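Local coordinates for phosphogluconate dehydrogenase NAD-binding putative C-terminal domain-containing protein (Sinorhizobium meliloti, PDB 4EZB) that is of unknown function but is probably an oxidoreductase with a Rossmann-type dinucleotide-binding fold, at residues M24-G33 with A48-F58; M196-E206 with R256-I267. All blocks are in the same frame, centred on the assembly; numbering follows the deposited sequence.

Interaction 1: residues M24-G33 with A48-F58; sequences MTTIAFIGFG and AARLAAYDLRF
Asp-55 OD1 takes two donors, the backbone N of Phe-32 at 2.7 Å and, from within its own segment, NH2 of Arg-57 at 3.2 Å. The Phe-32 N-H arrives on the anti side of OD1, whereas the guanidinium nitrogen comes from above the carboxylate plane. Arg-57 grips side-on: its NE reaches OD2 of Asp-55 at 3.1 Å, and the backbone N of Arg-57 bonds to the same OD2, closing an Asx turn. With CG of Asp-55 anti to its own N (chi1 -163°), the carboxylate reaches across to the chain leaving Gly-31. Were this aspartate an alanine, the N-H of Phe-32 would probably lose its acceptor and the guanidinium of Arg-57 would be set free to turn. Leading into this turn, strands 26-30 and 50-54 run parallel, their axes 22° apart. They are the two strands of a right-handed beta-alpha-beta unit with helix 34-44 between them, and Gly-31, Gly-33 and Ala-36 fit the GxGxxA pattern of Rossmann-type dinucleotide sites; an acidic residue just past the second strand is consistent with that fold. Five backbone bonds zip the strands, from Ile-27 N to Arg-50 O through to Gly-31 N to Tyr-54 O. On the helix 34-44 side, CD1 of Ile-27 lies 3.7 Å from CB of Ala-49, and CD2 of Leu-51 sits 4.1 Å from CE1 of Phe-29. CB of Ala-53 rests 3.7 Å from CD1 of Phe-32, whose ring also meets CZ of Phe-58. Ala-28, Ile-30, Ala-52 and Tyr-54 occupy the other face, where CG2 of Ile-30 comes to the edge of the tyrosine ring.

Interaction 2: residues M196-E206 with R256-I267; sequences MIRSVMIKGVE and RVTEMTEAAETI
A bend in Arg-256 at chi3 (80°) and an extended Glu-206, its CG anti to the backbone N, bring guanidinium and carboxylate together. NE and NH2 of Arg-256 both bond to Glu-206 OE1, at 2.8 and 2.6 Å, from the same face of a carboxylate turned 48° against the guanidinium plane. OE2 of Glu-206 is hydrogen-bonded to Thr-249 OG1 and receives a weak bond from Arg-256 NE. The aliphatic part of Lys-203 lies over one face of that guanidinium, and its NZ forms a salt bridge with Glu-259 OE1 at 2.6 Å while also donating to Ser-199 OG. Segments 196-206 and 256-267, on helices 190-218 and 238-268 in the helical part of the chain, cross at -121° with axes 8.6 Å apart. The selenomethionine Met-260, poorly ordered, enters as a knob into the hole formed by Ser-199, Val-200, Lys-203 and Gly-204, its SE 3.7 Å from Lys-203 CB. Farther along, the bent selenomethionine Met-196 sets its CG 3.7 Å from Ala-263 CB and beside Thr-266 OG1, which donates to Glu-262 O within its helix. Val-200 CG2 meets Ile-267 CD1 at 3.6 Å, and Ser-215 of the second subunit packs on Ile-267.

How the interactions relate
Interaction 1 comes first along the chain and closes before interaction 2 opens; their centres stand 31 Å apart on opposite sides of the chain's centre, with about 18 Å between nearest atoms. The segments 24-33 and 48-58 belong to neighbouring strands of the eight-stranded mixed sheet, whereas 196-206 and 256-267 lie on two long helices that follow its last strand, 180-185. The two contacts share no helix or strand. Interaction 1 belongs to the probable dinucleotide-binding part and touches no other chain of the assembly, while the helices of interaction 2 also pack against the second subunit, so the helical part contributes to the dimer.

Interaction 1: residues M24-G33 with A48-F58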
loop_
_atom_site.group_PDB
_atom_site.type_symbol
_atom_site.label_atom_id
_atom_site.label_comp_id
_atom_site.label_asym_id
_atom_site.label_seq_id
_atom_site.Cartn_x
_atom_site.Cartn_y
_atom_site.Cartn_z
HETATM N N MSE A 24 -21.864 41.370 -11.171
HETATM C CA MSE A 24 -22.100 41.694 -9.761
HETATM C C MSE A 24 -21.885 40.460 -8.926
HETATM O O MSE A 24 -22.639 39.491 -9.041
HETATM C CB MSE A 24 -23.543 42.193 -9.621
HETATM C CG MSE A 24 -23.853 42.725 -8.222
HETATM SE SE MSE A 24 -22.465 44.017 -7.671
HETATM C CE MSE A 24 -21.768 43.080 -6.080
ATOM N N THR A 25 -20.864 40.491 -8.067
ATOM C CA THR A 25 -20.442 39.293 -7.336
ATOM C C THR A 25 -20.353 39.425 -5.791
ATOM O O THR A 25 -19.323 39.830 -5.241
ATOM C CB THR A 25 -19.146 38.705 -7.951
ATOM O OG1 THR A 25 -18.702 37.584 -7.173
ATOM C CG2 THR A 25 -18.034 39.776 -8.051
ATOM N N THR A 26 -21.437 39.065 -5.100
ATOM C CA THR A 26 -21.454 39.056 -3.629
ATOM C C THR A 26 -21.307 37.651 -3.023
ATOM O O THR A 26 -22.050 36.735 -3.362
ATOM C CB THR A 26 -22.699 39.745 -3.070
ATOM O OG1 THR A 26 -22.706 41.105 -3.512
ATOM C CG2 THR A 26 -22.700 39.708 -1.522
ATOM N N ILE A 27 -20.327 37.513 -2.135
ATOM C CA ILE A 27 -20.024 36.270 -1.434
ATOM C C ILE A 27 -20.354 36.404 0.047
ATOM O O ILE A 27 -19.941 37.384 0.674
ATOM C CB ILE A 27 -18.532 35.914 -1.578
ATOM C CG1 ILE A 27 -18.156 35.827 -3.066
ATOM C CG2 ILE A 27 -18.203 34.621 -0.842
ATOM C CD1 ILE A 27 -16.679 36.019 -3.353
ATOM N N ALA A 28 -21.092 35.430 0.594
ATOM C CA ALA A 28 -21.340 35.363 2.036
ATOM C C ALA A 28 -20.721 34.120 2.639
ATOM O O ALA A 28 -20.994 33.027 2.193
ATOM C CB ALA A 28 -22.835 35.405 2.341
ATOM N N PHE A 29 -19.873 34.294 3.646
ATOM C CA PHE A 29 -19.356 33.155 4.407
ATOM C C PHE A 29 -20.386 32.752 5.456
ATOM O O PHE A 29 -21.074 33.604 6.025
ATOM C CB PHE A 29 -18.044 33.505 5.091
ATOM C CG PHE A 29 -16.921 33.828 4.139
ATOM C CD1 PHE A 29 -16.761 35.115 3.640
ATOM C CD2 PHE A 29 -16.005 32.852 3.760
ATOM C CE1 PHE A 29 -15.722 35.415 2.758
ATOM C CE2 PHE A 29 -14.961 33.142 2.884
ATOM C CZ PHE A 29 -14.820 34.430 2.385
ATOM N N ILE A 30 -20.528 31.452 5.684
ATOM C CA ILE A 30 -21.189 30.991 6.895
ATOM C C ILE A 30 -20.126 30.312 7.721
ATOM O O ILE A 30 -19.559 29.303 7.311
ATOM C CB ILE A 30 -22.406 30.082 6.661
ATOM C CG1 ILE A 30 -23.499 30.877 5.947
ATOM C CG2 ILE A 30 -22.921 29.583 8.025
ATOM C CD1 ILE A 30 -24.719 30.088 5.519
ATOM N N GLY A 31 -19.849 30.908 8.874
ATOM C CA GLY A 31 -18.673 30.585 9.660
ATOM C C GLY A 31 -17.670 31.677 9.356
ATOM O O GLY A 31 -17.420 31.980 8.190
ATOM N N PHE A 32 -17.139 32.301 10.402
ATOM C CA PHE A 32 -16.052 33.251 10.257
ATOM C C PHE A 32 -14.873 32.906 11.169
ATOM O O PHE A 32 -14.424 33.723 11.974
ATOM C CB PHE A 32 -16.528 34.693 10.458
ATOM C CG PHE A 32 -15.678 35.705 9.736
ATOM C CD1 PHE A 32 -15.351 35.525 8.391
ATOM C CD2 PHE A 32 -15.199 36.837 10.392
ATOM C CE1 PHE A 32 -14.568 36.448 7.714
ATOM C CE2 PHE A 32 -14.413 37.765 9.718
ATOM C CZ PHE A 32 -14.092 37.566 8.378
ATOM N N GLY A 33 -14.395 31.674 11.038
ATOM C CA GLY A 33 -13.213 31.209 11.757
ATOM C C GLY A 33 -11.955 31.547 10.980
ATOM O O GLY A 33 -11.984 32.393 10.076
ATOM N N ALA A 48 -12.444 42.475 -4.556
ATOM C CA ALA A 48 -12.700 41.528 -5.643
ATOM C C ALA A 48 -14.180 41.168 -5.663
ATOM O O ALA A 48 -14.728 40.781 -6.703
ATOM C CB ALA A 48 -11.855 40.281 -5.462
ATOM N N ALA A 49 -14.820 41.314 -4.505
ATOM C CA ALA A 49 -16.250 41.094 -4.379
ATOM C C ALA A 49 -16.746 41.717 -3.082
ATOM O O ALA A 49 -15.992 41.801 -2.110
ATOM C CB ALA A 49 -16.546 39.601 -4.401
ATOM N N ARG A 50 -17.996 42.184 -3.078
ATOM C CA ARG A 50 -18.678 42.486 -1.827
ATOM C C ARG A 50 -18.666 41.222 -0.951
ATOM O O ARG A 50 -19.271 40.206 -1.305
ATOM C CB ARG A 50 -20.120 42.936 -2.084
ATOM C CG ARG A 50 -20.340 44.442 -2.051
ATOM C CD ARG A 50 -19.948 45.108 -3.364
ATOM N NE ARG A 50 -20.147 46.559 -3.338
ATOM C CZ ARG A 50 -20.010 47.359 -4.394
ATOM N NH1 ARG A 50 -19.672 46.860 -5.578
ATOM N NH2 ARG A 50 -20.212 48.664 -4.270
ATOM N N LEU A 51 -17.944 41.280 0.165
ATOM C CA LEU A 51 -17.891 40.186 1.119
ATOM C C LEU A 51 -18.872 40.416 2.258
ATOM O O LEU A 51 -19.183 41.556 2.590
ATOM C CB LEU A 51 -16.461 40.012 1.656
ATOM C CG LEU A 51 -15.337 39.683 0.648
ATOM C CD1 LEU A 51 -13.969 39.569 1.304
ATOM C CD2 LEU A 51 -15.635 38.395 -0.116
ATOM N N ALA A 52 -19.375 39.324 2.834
ATOM C CA ALA A 52 -20.189 39.337 4.065
ATOM C C ALA A 52 -19.930 38.040 4.809
ATOM O O ALA A 52 -19.378 37.094 4.238
ATOM C CB ALA A 52 -21.674 39.490 3.760
ATOM N N ALA A 53 -20.294 37.996 6.085
ATOM C CA ALA A 53 -20.165 36.762 6.845
ATOM C C ALA A 53 -21.241 36.647 7.922
ATOM O O ALA A 53 -21.483 37.603 8.676
ATOM C CB ALA A 53 -18.786 36.653 7.460
ATOM N N TYR A 54 -21.909 35.491 7.976
ATOM C CA TYR A 54 -22.734 35.173 9.133
ATOM C C TYR A 54 -21.960 34.254 10.084
ATOM O O TYR A 54 -21.338 33.262 9.662
ATOM C CB TYR A 54 -24.115 34.598 8.787
ATOM C CG TYR A 54 -24.839 34.114 10.034
ATOM C CD1 TYR A 54 -25.445 35.017 10.921
ATOM C CD2 TYR A 54 -24.862 32.757 10.365
ATOM C CE1 TYR A 54 -26.077 34.570 12.078
ATOM C CE2 TYR A 54 -25.486 32.306 11.518
ATOM C CZ TYR A 54 -26.090 33.209 12.361
ATOM O OH TYR A 54 -26.703 32.732 13.489
ATOM N N ASP A 55 -21.978 34.623 11.361
ATOM C CA ASP A 55 -21.377 33.827 12.422
ATOM C C ASP A 55 -22.263 34.010 13.659
ATOM O O ASP A 55 -22.797 35.096 13.889
ATOM C CB ASP A 55 -19.940 34.295 12.682
ATOM C CG ASP A 55 -19.111 33.285 13.449
ATOM O OD1 ASP A 55 -18.098 32.829 12.886
ATOM O OD2 ASP A 55 -19.431 32.962 14.617
ATOM N N LEU A 56 -22.450 32.934 14.422
ATOM C CA LEU A 56 -23.246 32.984 15.653
ATOM C C LEU A 56 -22.599 33.912 16.674
ATOM O O LEU A 56 -23.296 34.537 17.476
ATOM C CB LEU A 56 -23.395 31.583 16.262
ATOM C CG LEU A 56 -24.227 30.513 15.541
ATOM C CD1 LEU A 56 -23.797 29.113 15.983
ATOM C CD2 LEU A 56 -25.731 30.712 15.736
ATOM N N ARG A 57 -21.268 33.993 16.638
ATOM C CA ARG A 57 -20.517 34.822 17.569
ATOM C C ARG A 57 -20.718 36.324 17.343
ATOM O O ARG A 57 -20.410 37.132 18.230
ATOM C CB ARG A 57 -19.027 34.482 17.532
ATOM C CG ARG A 57 -18.682 33.066 17.944
ATOM C CD ARG A 57 -17.208 32.797 17.701
ATOM N NE ARG A 57 -16.842 32.956 16.289
ATOM C CZ ARG A 57 -15.597 32.847 15.813
ATOM N NH1 ARG A 57 -14.591 32.581 16.645
ATOM N NH2 ARG A 57 -15.360 32.996 14.500
ATOM N N PHE A 58 -21.229 36.703 16.171
ATOM C CA PHE A 58 -21.594 38.094 15.907
ATOM C C PHE A 58 -22.713 38.580 16.851
ATOM O O PHE A 58 -22.931 39.786 16.991
ATOM C CB PHE A 58 -21.981 38.311 14.432
ATOM C CG PHE A 58 -20.802 38.463 13.488
ATOM C CD1 PHE A 58 -19.736 39.320 13.787
ATOM C CD2 PHE A 58 -20.770 37.766 12.277
ATOM C CE1 PHE A 58 -18.651 39.454 12.911
ATOM C CE2 PHE A 58 -19.692 37.897 11.401
ATOM C CZ PHE A 58 -18.634 38.747 11.714
#

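Interaction 2: residues M196-E206 with R256-I267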
loop_
_atom_site.group_PDB
_atom_site.type_symbol
_atom_site.label_atom_id
_atom_site.label_comp_id
_atom_site.label_asym_id
_atom_site.label_seq_id
_atom_site.Cartn_x
_atom_site.Cartn_y
_atom_site.Cartn_z
HETATM N N MSE A 196 -10.977 12.099 -0.417
HETATM C CA MSE A 196 -10.900 10.936 0.458
HETATM C C MSE A 196 -10.185 9.752 -0.146
HETATM O O MSE A 196 -9.343 9.129 0.516
HETATM C CB MSE A 196 -12.314 10.520 0.806
HETATM C CG MSE A 196 -12.422 10.418 2.315
HETATM SE SE MSE A 196 -12.927 12.146 3.117
HETATM C CE MSE A 196 -14.554 12.531 2.073
ATOM N N ILE A 197 -10.519 9.407 -1.385
ATOM C CA ILE A 197 -9.870 8.267 -2.042
ATOM C C ILE A 197 -8.358 8.495 -2.281
ATOM O O ILE A 197 -7.550 7.565 -2.210
ATOM C CB ILE A 197 -10.622 7.872 -3.322
ATOM C CG1 ILE A 197 -12.014 7.334 -2.941
ATOM C CG2 ILE A 197 -9.875 6.789 -4.098
ATOM C CD1 ILE A 197 -13.020 7.373 -4.081
ATOM N N ARG A 198 -7.995 9.740 -2.551
ATOM C CA ARG A 198 -6.621 10.151 -2.781
ATOM C C ARG A 198 -5.784 9.814 -1.545
ATOM O O ARG A 198 -4.596 9.516 -1.664
ATOM C CB ARG A 198 -6.588 11.657 -3.039
ATOM C CG ARG A 198 -5.208 12.254 -3.214
ATOM C CD ARG A 198 -5.255 13.770 -3.383
ATOM N NE ARG A 198 -3.908 14.337 -3.315
ATOM C CZ ARG A 198 -3.382 14.930 -2.242
ATOM N NH1 ARG A 198 -4.091 15.077 -1.124
ATOM N NH2 ARG A 198 -2.140 15.398 -2.292
ATOM N N SER A 199 -6.417 9.870 -0.375
ATOM C CA SER A 199 -5.788 9.489 0.901
ATOM C C SER A 199 -5.390 8.043 0.980
ATOM O O SER A 199 -4.413 7.706 1.650
ATOM C CB SER A 199 -6.738 9.757 2.055
ATOM O OG SER A 199 -6.427 10.993 2.639
ATOM N N VAL A 200 -6.151 7.193 0.294
ATOM C CA VAL A 200 -5.983 5.751 0.369
ATOM C C VAL A 200 -4.633 5.304 -0.161
ATOM O O VAL A 200 -3.935 4.527 0.489
ATOM C CB VAL A 200 -7.150 5.022 -0.336
ATOM C CG1 VAL A 200 -6.885 3.524 -0.481
ATOM C CG2 VAL A 200 -8.419 5.270 0.453
HETATM N N MSE A 201 -4.262 5.815 -1.326
HETATM C CA MSE A 201 -2.969 5.502 -1.930
HETATM C C MSE A 201 -1.837 6.072 -1.120
HETATM O O MSE A 201 -0.831 5.408 -0.883
HETATM C CB MSE A 201 -2.944 6.102 -3.327
HETATM C CG MSE A 201 -3.752 5.252 -4.311
HETATM SE SE MSE A 201 -3.049 3.404 -4.469
HETATM C CE MSE A 201 -1.102 3.722 -4.636
ATOM N N ILE A 202 -2.005 7.307 -0.668
ATOM C CA ILE A 202 -0.925 8.039 -0.031
ATOM C C ILE A 202 -0.632 7.490 1.369
ATOM O O ILE A 202 0.492 7.172 1.684
ATOM C CB ILE A 202 -1.223 9.564 -0.002
ATOM C CG1 ILE A 202 -1.411 10.115 -1.446
ATOM C CG2 ILE A 202 -0.136 10.291 0.771
ATOM C CD1 ILE A 202 -1.829 11.577 -1.544
ATOM N N LYS A 203 -1.665 7.373 2.182
ATOM C CA LYS A 203 -1.550 6.805 3.518
ATOM C C LYS A 203 -1.433 5.278 3.549
ATOM O O LYS A 203 -0.962 4.695 4.560
ATOM C CB LYS A 203 -2.760 7.230 4.351
ATOM C CG LYS A 203 -2.555 8.537 5.118
ATOM C CD LYS A 203 -2.783 9.768 4.263
ATOM C CE LYS A 203 -3.290 10.944 5.094
ATOM N NZ LYS A 203 -3.848 11.940 4.142
ATOM N N GLY A 204 -1.909 4.646 2.480
ATOM C CA GLY A 204 -1.762 3.221 2.279
ATOM C C GLY A 204 -0.296 2.922 2.099
ATOM O O GLY A 204 0.247 2.023 2.734
ATOM N N VAL A 205 0.357 3.682 1.235
ATOM C CA VAL A 205 1.781 3.519 1.062
ATOM C C VAL A 205 2.611 3.739 2.328
ATOM O O VAL A 205 3.604 3.038 2.570
ATOM C CB VAL A 205 2.324 4.459 -0.035
ATOM C CG1 VAL A 205 3.832 4.575 0.073
ATOM C CG2 VAL A 205 1.964 3.913 -1.408
ATOM N N GLU A 206 2.238 4.762 3.093
ATOM C CA GLU A 206 2.902 5.076 4.339
ATOM C C GLU A 206 2.747 3.912 5.326
ATOM O O GLU A 206 3.704 3.510 5.988
ATOM C CB GLU A 206 2.266 6.351 4.896
ATOM C CG GLU A 206 2.630 6.761 6.316
ATOM C CD GLU A 206 1.773 7.944 6.817
ATOM O OE1 GLU A 206 0.907 8.438 6.065
ATOM O OE2 GLU A 206 1.940 8.387 7.980
ATOM N N ARG A 256 -3.500 12.372 10.471
ATOM C CA ARG A 256 -3.428 11.410 9.354
ATOM C C ARG A 256 -4.335 10.177 9.556
ATOM O O ARG A 256 -4.872 9.619 8.581
ATOM C CB ARG A 256 -1.972 10.984 9.091
ATOM C CG ARG A 256 -1.092 12.118 8.567
ATOM C CD ARG A 256 0.363 11.711 8.390
ATOM N NE ARG A 256 0.585 10.969 7.152
ATOM C CZ ARG A 256 0.719 11.509 5.937
ATOM N NH1 ARG A 256 0.649 12.825 5.755
ATOM N NH2 ARG A 256 0.920 10.722 4.881
ATOM N N VAL A 257 -4.506 9.771 10.819
ATOM C CA VAL A 257 -5.451 8.710 11.183
ATOM C C VAL A 257 -6.925 9.126 11.036
ATOM O O VAL A 257 -7.766 8.295 10.666
ATOM C CB VAL A 257 -5.183 8.194 12.609
ATOM C CG1 VAL A 257 -6.338 7.335 13.128
ATOM C CG2 VAL A 257 -3.890 7.410 12.626
ATOM N N THR A 258 -7.234 10.391 11.345
ATOM C CA THR A 258 -8.581 10.938 11.124
ATOM C C THR A 258 -8.925 10.914 9.636
ATOM O O THR A 258 -9.925 10.327 9.253
ATOM C CB THR A 258 -8.741 12.376 11.658
ATOM O OG1 THR A 258 -7.947 12.547 12.838
ATOM C CG2 THR A 258 -10.202 12.658 11.986
ATOM N N GLU A 259 -8.079 11.536 8.812
ATOM C CA GLU A 259 -8.198 11.495 7.340
ATOM C C GLU A 259 -8.422 10.078 6.775
ATOM O O GLU A 259 -9.189 9.901 5.822
ATOM C CB GLU A 259 -6.953 12.106 6.685
ATOM C CG GLU A 259 -6.663 13.546 7.078
ATOM C CD GLU A 259 -5.293 14.010 6.617
ATOM O OE1 GLU A 259 -4.976 13.850 5.418
ATOM O OE2 GLU A 259 -4.532 14.545 7.454
HETATM N N MSE A 260 -7.743 9.087 7.365
HETATM C CA MSE A 260 -7.894 7.666 6.991
HETATM C C MSE A 260 -9.218 7.086 7.432
HETATM O O MSE A 260 -9.855 6.359 6.665
HETATM C CB MSE A 260 -6.741 6.809 7.538
HETATM C CG MSE A 260 -6.406 5.619 6.631
HETATM SE SE MSE A 260 -6.247 6.152 4.731
HETATM C CE MSE A 260 -5.476 4.531 3.918
ATOM N N THR A 261 -9.637 7.401 8.663
ATOM C CA THR A 261 -10.920 6.934 9.213
ATOM C C THR A 261 -12.100 7.424 8.372
ATOM O O THR A 261 -13.059 6.684 8.145
ATOM C CB THR A 261 -11.126 7.376 10.680
ATOM O OG1 THR A 261 -9.915 7.183 11.420
ATOM C CG2 THR A 261 -12.267 6.579 11.339
ATOM N N GLU A 262 -12.018 8.669 7.914
ATOM C CA GLU A 262 -13.032 9.249 7.048
ATOM C C GLU A 262 -13.037 8.532 5.709
ATOM O O GLU A 262 -14.109 8.215 5.186
ATOM C CB GLU A 262 -12.787 10.744 6.853
ATOM C CG GLU A 262 -13.138 11.599 8.061
ATOM C CD GLU A 262 -12.218 12.802 8.215
ATOM O OE1 GLU A 262 -11.560 13.199 7.221
ATOM O OE2 GLU A 262 -12.142 13.348 9.338
ATOM N N ALA A 263 -11.841 8.268 5.170
ATOM C CA ALA A 263 -11.703 7.587 3.876
ATOM C C ALA A 263 -12.318 6.180 3.846
ATOM O O ALA A 263 -12.987 5.818 2.866
ATOM C CB ALA A 263 -10.256 7.573 3.411
ATOM N N ALA A 264 -12.110 5.407 4.913
ATOM C CA ALA A 264 -12.766 4.105 5.076
ATOM C C ALA A 264 -14.292 4.219 5.061
ATOM O O ALA A 264 -14.969 3.408 4.425
ATOM C CB ALA A 264 -12.293 3.408 6.351
ATOM N N GLU A 265 -14.822 5.225 5.762
ATOM C CA GLU A 265 -16.277 5.509 5.789
ATOM C C GLU A 265 -16.824 5.929 4.412
ATOM O O GLU A 265 -17.909 5.526 4.018
ATOM C CB GLU A 265 -16.589 6.587 6.839
ATOM C CG GLU A 265 -16.524 6.098 8.279
ATOM C CD GLU A 265 -16.090 7.178 9.256
ATOM O OE1 GLU A 265 -16.382 8.377 9.026
ATOM O OE2 GLU A 265 -15.452 6.818 10.269
ATOM N N THR A 266 -16.058 6.736 3.684
ATOM C CA THR A 266 -16.406 7.134 2.317
ATOM C C THR A 266 -16.508 5.921 1.396
ATOM O O THR A 266 -17.485 5.769 0.651
ATOM C CB THR A 266 -15.362 8.125 1.764
ATOM O OG1 THR A 266 -15.417 9.334 2.524
ATOM C CG2 THR A 266 -15.603 8.442 0.303
ATOM N N ILE A 267 -15.512 5.049 1.470
ATOM C CA ILE A 267 -15.482 3.863 0.631
ATOM C C ILE A 267 -16.614 2.930 1.046
ATOM O O ILE A 267 -17.307 2.369 0.203
ATOM C CB ILE A 267 -14.113 3.153 0.707
ATOM C CG1 ILE A 267 -13.002 4.074 0.196
ATOM C CG2 ILE A 267 -14.123 1.854 -0.097
ATOM C CD1 ILE A 267 -11.635 3.668 0.703
#